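Long-range contact in PT26-6P (Thermococcus sp., PDB 2WB7), which is of unknown function but is encoded by a mobile extrachromosomal element of euryarchaea and carries immunoglobulin-like and helical domains: residues N479-Y491 with A510-E524. Sequence-based numbering, arbitrary orientation.
Sequences NAAKKHEMAGDYY and AEKAKEYSNLAKEYE
Tyr-516 is the knob of this antiparallel helical hairpin, its side chain filling the hole formed by Lys-483, Met-486, Ala-487 and Tyr-490. Its CG stands anti to the carbonyl carbon (chi1 -76°), a turn that carries the ring into the hole, where it offers a face to the edge of Tyr-490 in a T-shaped pair, ring centroids 5.0 Å apart, while the selenium of Met-486 lies at the edge of the Tyr-516 ring, a Met-aromatic contact. Tyr-490 is itself roofed by Lys-512, whose CB sits over the middle of the ring. Replacing Tyr-490 with an alanine is likely to open a gap beneath Lys-512 CB and leave the face of Tyr-516 without its aromatic mate.

Alanines line much of the remaining seam, consistent with axes only 7.8 Å apart, the CA atoms of Ala-480 and Ala-520, and of Ala-487 and Ala-513, each being 4.2 Å apart. Two serve as small bumps under flat roofs: Ala-513 CB lies over the middle of a face of Tyr-491, and Ala-520 CB lies 3.5 Å from the centroid of the His-484 ring.

That ring is pinned at its edge too, since NE2 donates to Glu-524 OE2 over 2.7 Å, in the ring plane though bent at 140°. His-484 ND1 bonds to Glu-454 of helix 442-465, joining a third helix of the domain. Flanked by two carboxylates, His-484 is probably protonated on both ring nitrogens, although nearby Lys-521 would disfavour its charge; the contact would then hold the C-terminal end by charge as well as shape.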
loop_
_atom_site.group_PDB
_atom_site.type_symbol
_atom_site.label_atom_id
_atom_site.label_comp_id
_atom_site.label_asym_id
_atom_site.label_seq_id
_atom_site.Cartn_x
_atom_site.Cartn_y
_atom_site.Cartn_z
ATOM N N ASN A 479 25.175 10.550 -25.151
ATOM C CA ASN A 479 24.042 10.121 -24.374
ATOM C C ASN A 479 24.365 8.990 -23.385
ATOM O O ASN A 479 23.935 9.038 -22.226
ATOM C CB ASN A 479 22.878 9.756 -25.276
ATOM C CG ASN A 479 21.589 9.708 -24.522
ATOM O OD1 ASN A 479 20.934 8.666 -24.448
ATOM N ND2 ASN A 479 21.232 10.823 -23.899
ATOM N N ALA A 480 25.119 7.986 -23.831
ATOM C CA ALA A 480 25.588 6.946 -22.920
ATOM C C ALA A 480 26.360 7.610 -21.804
ATOM O O ALA A 480 26.147 7.322 -20.633
ATOM C CB ALA A 480 26.463 5.910 -23.640
ATOM N N ALA A 481 27.256 8.507 -22.165
ATOM C CA ALA A 481 28.063 9.181 -21.170
ATOM C C ALA A 481 27.208 9.971 -20.158
ATOM O O ALA A 481 27.497 9.997 -18.960
ATOM C CB ALA A 481 29.086 10.082 -21.851
ATOM N N LYS A 482 26.145 10.598 -20.641
ATOM C CA LYS A 482 25.270 11.366 -19.766
ATOM C C LYS A 482 24.547 10.501 -18.717
ATOM O O LYS A 482 24.544 10.818 -17.509
ATOM C CB LYS A 482 24.244 12.097 -20.608
ATOM C CG LYS A 482 23.689 13.325 -19.945
ATOM C CD LYS A 482 22.638 13.936 -20.823
ATOM C CE LYS A 482 22.025 15.162 -20.197
ATOM N NZ LYS A 482 20.780 15.471 -20.972
ATOM N N LYS A 483 23.937 9.412 -19.187
ATOM C CA LYS A 483 23.218 8.496 -18.309
ATOM C C LYS A 483 24.153 7.773 -17.357
ATOM O O LYS A 483 23.776 7.487 -16.217
ATOM C CB LYS A 483 22.443 7.462 -19.108
ATOM C CG LYS A 483 21.779 7.999 -20.337
ATOM C CD LYS A 483 20.752 9.059 -20.065
ATOM C CE LYS A 483 19.683 9.002 -21.161
ATOM N NZ LYS A 483 19.383 10.331 -21.756
ATOM N N HIS A 484 25.357 7.443 -17.825
ATOM C CA HIS A 484 26.361 6.871 -16.930
ATOM C C HIS A 484 26.665 7.846 -15.800
ATOM O O HIS A 484 26.766 7.433 -14.650
ATOM C CB HIS A 484 27.661 6.466 -17.655
ATOM C CG HIS A 484 27.592 5.134 -18.343
ATOM N ND1 HIS A 484 27.105 3.998 -17.729
ATOM C CD2 HIS A 484 27.959 4.755 -19.591
ATOM C CE1 HIS A 484 27.165 2.981 -18.572
ATOM N NE2 HIS A 484 27.668 3.417 -19.712
ATOM N N GLU A 485 26.807 9.136 -16.102
ATOM C CA GLU A 485 27.058 10.094 -15.027
ATOM C C GLU A 485 25.884 10.162 -14.049
ATOM O O GLU A 485 26.080 10.319 -12.839
ATOM C CB GLU A 485 27.383 11.501 -15.532
ATOM C CG GLU A 485 27.990 12.334 -14.415
ATOM C CD GLU A 485 27.781 13.854 -14.542
ATOM O OE1 GLU A 485 27.322 14.316 -15.606
ATOM O OE2 GLU A 485 28.096 14.575 -13.551
HETATM N N MSE A 486 24.670 10.049 -14.586
HETATM C CA MSE A 486 23.455 10.061 -13.779
HETATM C C MSE A 486 23.400 8.848 -12.853
HETATM O O MSE A 486 23.050 8.963 -11.667
HETATM C CB MSE A 486 22.244 10.082 -14.694
HETATM C CG MSE A 486 22.017 11.420 -15.399
HETATM SE SE MSE A 486 20.786 11.190 -16.909
HETATM C CE MSE A 486 20.240 13.019 -17.281
ATOM N N ALA A 487 23.760 7.687 -13.407
ATOM C CA ALA A 487 23.862 6.438 -12.663
ATOM C C ALA A 487 24.875 6.555 -11.520
ATOM O O ALA A 487 24.575 6.251 -10.372
ATOM C CB ALA A 487 24.245 5.342 -13.600
ATOM N N GLY A 488 26.067 7.034 -11.836
ATOM C CA GLY A 488 27.087 7.259 -10.833
ATOM C C GLY A 488 26.616 8.217 -9.768
ATOM O O GLY A 488 26.873 8.006 -8.574
ATOM N N ASP A 489 25.924 9.275 -10.182
ATOM C CA ASP A 489 25.358 10.226 -9.214
ATOM C C ASP A 489 24.396 9.540 -8.244
ATOM O O ASP A 489 24.395 9.825 -7.044
ATOM C CB ASP A 489 24.695 11.411 -9.914
ATOM C CG ASP A 489 25.717 12.364 -10.526
ATOM O OD1 ASP A 489 26.903 12.334 -10.100
ATOM O OD2 ASP A 489 25.344 13.147 -11.429
ATOM N N TYR A 490 23.598 8.612 -8.766
ATOM C CA TYR A 490 22.668 7.868 -7.927
ATOM C C TYR A 490 23.456 7.043 -6.924
ATOM O O TYR A 490 23.195 7.114 -5.724
ATOM C CB TYR A 490 21.774 6.942 -8.762
ATOM C CG TYR A 490 20.615 7.621 -9.465
ATOM C CD1 TYR A 490 19.739 8.444 -8.772
ATOM C CD2 TYR A 490 20.389 7.424 -10.829
ATOM C CE1 TYR A 490 18.659 9.073 -9.415
ATOM C CE2 TYR A 490 19.310 8.030 -11.480
ATOM C CZ TYR A 490 18.453 8.855 -10.762
ATOM O OH TYR A 490 17.403 9.451 -11.411
ATOM N N TYR A 491 24.414 6.262 -7.430
ATOM C CA TYR A 491 25.229 5.368 -6.594
ATOM C C TYR A 491 25.854 6.101 -5.427
ATOM O O TYR A 491 25.923 5.590 -4.307
ATOM C CB TYR A 491 26.316 4.673 -7.413
ATOM C CG TYR A 491 25.847 3.371 -8.022
ATOM C CD1 TYR A 491 26.041 3.107 -9.356
ATOM C CD2 TYR A 491 25.186 2.417 -7.250
ATOM C CE1 TYR A 491 25.618 1.938 -9.915
ATOM C CE2 TYR A 491 24.752 1.239 -7.797
ATOM C CZ TYR A 491 24.975 1.005 -9.137
ATOM O OH TYR A 491 24.539 -0.159 -9.716
ATOM N N ALA A 510 20.018 3.068 -5.520
ATOM C CA ALA A 510 20.819 2.030 -6.168
ATOM C C ALA A 510 20.071 1.384 -7.309
ATOM O O ALA A 510 20.663 1.060 -8.333
ATOM C CB ALA A 510 21.277 0.983 -5.174
ATOM N N GLU A 511 18.765 1.220 -7.148
ATOM C CA GLU A 511 17.923 0.680 -8.219
ATOM C C GLU A 511 17.828 1.615 -9.422
ATOM O O GLU A 511 17.856 1.173 -10.583
ATOM C CB GLU A 511 16.530 0.393 -7.695
ATOM C CG GLU A 511 15.467 0.316 -8.783
ATOM C CD GLU A 511 15.640 -0.901 -9.681
ATOM O OE1 GLU A 511 16.203 -1.919 -9.204
ATOM O OE2 GLU A 511 15.224 -0.830 -10.864
ATOM N N LYS A 512 17.688 2.911 -9.145
ATOM C CA LYS A 512 17.689 3.912 -10.214
ATOM C C LYS A 512 19.004 3.858 -10.958
ATOM O O LYS A 512 19.035 3.961 -12.181
ATOM C CB LYS A 512 17.498 5.320 -9.660
ATOM C CG LYS A 512 16.146 5.549 -9.029
ATOM C CD LYS A 512 15.041 5.045 -9.946
ATOM C CE LYS A 512 14.643 6.091 -10.977
ATOM N NZ LYS A 512 13.575 5.563 -11.890
ATOM N N ALA A 513 20.094 3.708 -10.207
ATOM C CA ALA A 513 21.426 3.553 -10.794
ATOM C C ALA A 513 21.394 2.442 -11.828
ATOM O O ALA A 513 21.676 2.661 -13.002
ATOM C CB ALA A 513 22.457 3.256 -9.724
ATOM N N LYS A 514 21.036 1.244 -11.388
ATOM C CA LYS A 514 21.029 0.102 -12.291
ATOM C C LYS A 514 20.230 0.430 -13.554
ATOM O O LYS A 514 20.568 -0.014 -14.653
ATOM C CB LYS A 514 20.457 -1.125 -11.591
ATOM C CG LYS A 514 20.481 -2.376 -12.435
ATOM C CD LYS A 514 21.933 -2.828 -12.714
ATOM C CE LYS A 514 22.021 -3.666 -14.017
ATOM N NZ LYS A 514 21.036 -4.822 -14.075
ATOM N N GLU A 515 19.169 1.210 -13.395
ATOM C CA GLU A 515 18.273 1.485 -14.519
ATOM C C GLU A 515 18.924 2.384 -15.553
ATOM O O GLU A 515 18.970 2.045 -16.728
ATOM C CB GLU A 515 16.976 2.115 -14.030
ATOM C CG GLU A 515 16.035 1.132 -13.360
ATOM C CD GLU A 515 14.822 1.831 -12.752
ATOM O OE1 GLU A 515 14.612 3.031 -13.068
ATOM O OE2 GLU A 515 14.090 1.190 -11.954
ATOM N N TYR A 516 19.431 3.532 -15.108
ATOM C CA TYR A 516 20.096 4.475 -15.989
ATOM C C TYR A 516 21.376 3.890 -16.596
ATOM O O TYR A 516 21.734 4.171 -17.737
ATOM C CB TYR A 516 20.397 5.770 -15.225
ATOM C CG TYR A 516 19.178 6.634 -15.024
ATOM C CD1 TYR A 516 19.106 7.920 -15.560
ATOM C CD2 TYR A 516 18.080 6.146 -14.318
ATOM C CE1 TYR A 516 17.968 8.707 -15.376
ATOM C CE2 TYR A 516 16.952 6.915 -14.130
ATOM C CZ TYR A 516 16.895 8.189 -14.664
ATOM O OH TYR A 516 15.760 8.929 -14.477
ATOM N N SER A 517 22.075 3.074 -15.833
ATOM C CA SER A 517 23.217 2.404 -16.384
ATOM C C SER A 517 22.790 1.525 -17.556
ATOM O O SER A 517 23.417 1.552 -18.611
ATOM C CB SER A 517 23.927 1.593 -15.312
ATOM O OG SER A 517 24.983 0.853 -15.886
ATOM N N ASN A 518 21.701 0.780 -17.400
ATOM C CA ASN A 518 21.235 -0.050 -18.497
ATOM C C ASN A 518 20.741 0.765 -19.682
ATOM O O ASN A 518 20.880 0.354 -20.833
ATOM C CB ASN A 518 20.167 -1.051 -18.042
ATOM C CG ASN A 518 20.699 -2.051 -17.026
ATOM O OD1 ASN A 518 19.931 -2.724 -16.344
ATOM N ND2 ASN A 518 22.012 -2.141 -16.911
ATOM N N LEU A 519 20.149 1.917 -19.412
ATOM C CA LEU A 519 19.713 2.767 -20.505
ATOM C C LEU A 519 20.951 3.204 -21.275
ATOM O O LEU A 519 20.968 3.182 -22.525
ATOM C CB LEU A 519 18.940 3.975 -19.989
ATOM C CG LEU A 519 18.406 4.933 -21.057
ATOM C CD1 LEU A 519 17.701 4.176 -22.140
ATOM C CD2 LEU A 519 17.481 5.936 -20.445
ATOM N N ALA A 520 21.994 3.587 -20.535
ATOM C CA ALA A 520 23.254 3.972 -21.168
ATOM C C ALA A 520 23.734 2.917 -22.160
ATOM O O ALA A 520 24.068 3.231 -23.308
ATOM C CB ALA A 520 24.327 4.249 -20.135
ATOM N N LYS A 521 23.767 1.664 -21.717
ATOM C CA LYS A 521 24.324 0.594 -22.529
ATOM C C LYS A 521 23.527 0.343 -23.799
ATOM O O LYS A 521 24.019 -0.290 -24.726
ATOM C CB LYS A 521 24.408 -0.696 -21.732
ATOM C CG LYS A 521 25.187 -0.580 -20.454
ATOM C CD LYS A 521 25.263 -1.921 -19.771
ATOM C CE LYS A 521 25.953 -1.810 -18.430
ATOM N NZ LYS A 521 27.385 -1.406 -18.583
ATOM N N GLU A 522 22.297 0.826 -23.855
ATOM C CA GLU A 522 21.533 0.630 -25.074
ATOM C C GLU A 522 22.106 1.453 -26.206
ATOM O O GLU A 522 21.873 1.163 -27.375
ATOM C CB GLU A 522 20.072 0.973 -24.865
ATOM C CG GLU A 522 19.322 -0.086 -24.113
ATOM C CD GLU A 522 17.978 0.418 -23.690
ATOM O OE1 GLU A 522 17.583 1.509 -24.165
ATOM O OE2 GLU A 522 17.309 -0.260 -22.881
ATOM N N TYR A 523 22.876 2.471 -25.852
ATOM C CA TYR A 523 23.479 3.358 -26.832
ATOM C C TYR A 523 24.905 2.961 -27.233
ATOM O O TYR A 523 25.409 3.414 -28.255
ATOM C CB TYR A 523 23.428 4.781 -26.300
ATOM C CG TYR A 523 22.012 5.229 -26.179
ATOM C CD1 TYR A 523 21.330 5.717 -27.288
ATOM C CD2 TYR A 523 21.329 5.115 -24.977
ATOM C CE1 TYR A 523 20.026 6.112 -27.200
ATOM C CE2 TYR A 523 20.017 5.510 -24.888
ATOM C CZ TYR A 523 19.381 6.005 -26.003
ATOM O OH TYR A 523 18.079 6.386 -25.914
ATOM N N GLU A 524 25.552 2.118 -26.434
ATOM C CA GLU A 524 26.906 1.688 -26.740
ATOM C C GLU A 524 26.913 0.476 -27.655
ATOM O O GLU A 524 26.054 -0.389 -27.540
ATOM C CB GLU A 524 27.643 1.379 -25.459
ATOM C CG GLU A 524 27.722 2.560 -24.543
ATOM C CD GLU A 524 28.076 2.156 -23.131
ATOM O OE1 GLU A 524 28.068 0.936 -22.852
ATOM O OE2 GLU A 524 28.347 3.059 -22.306
#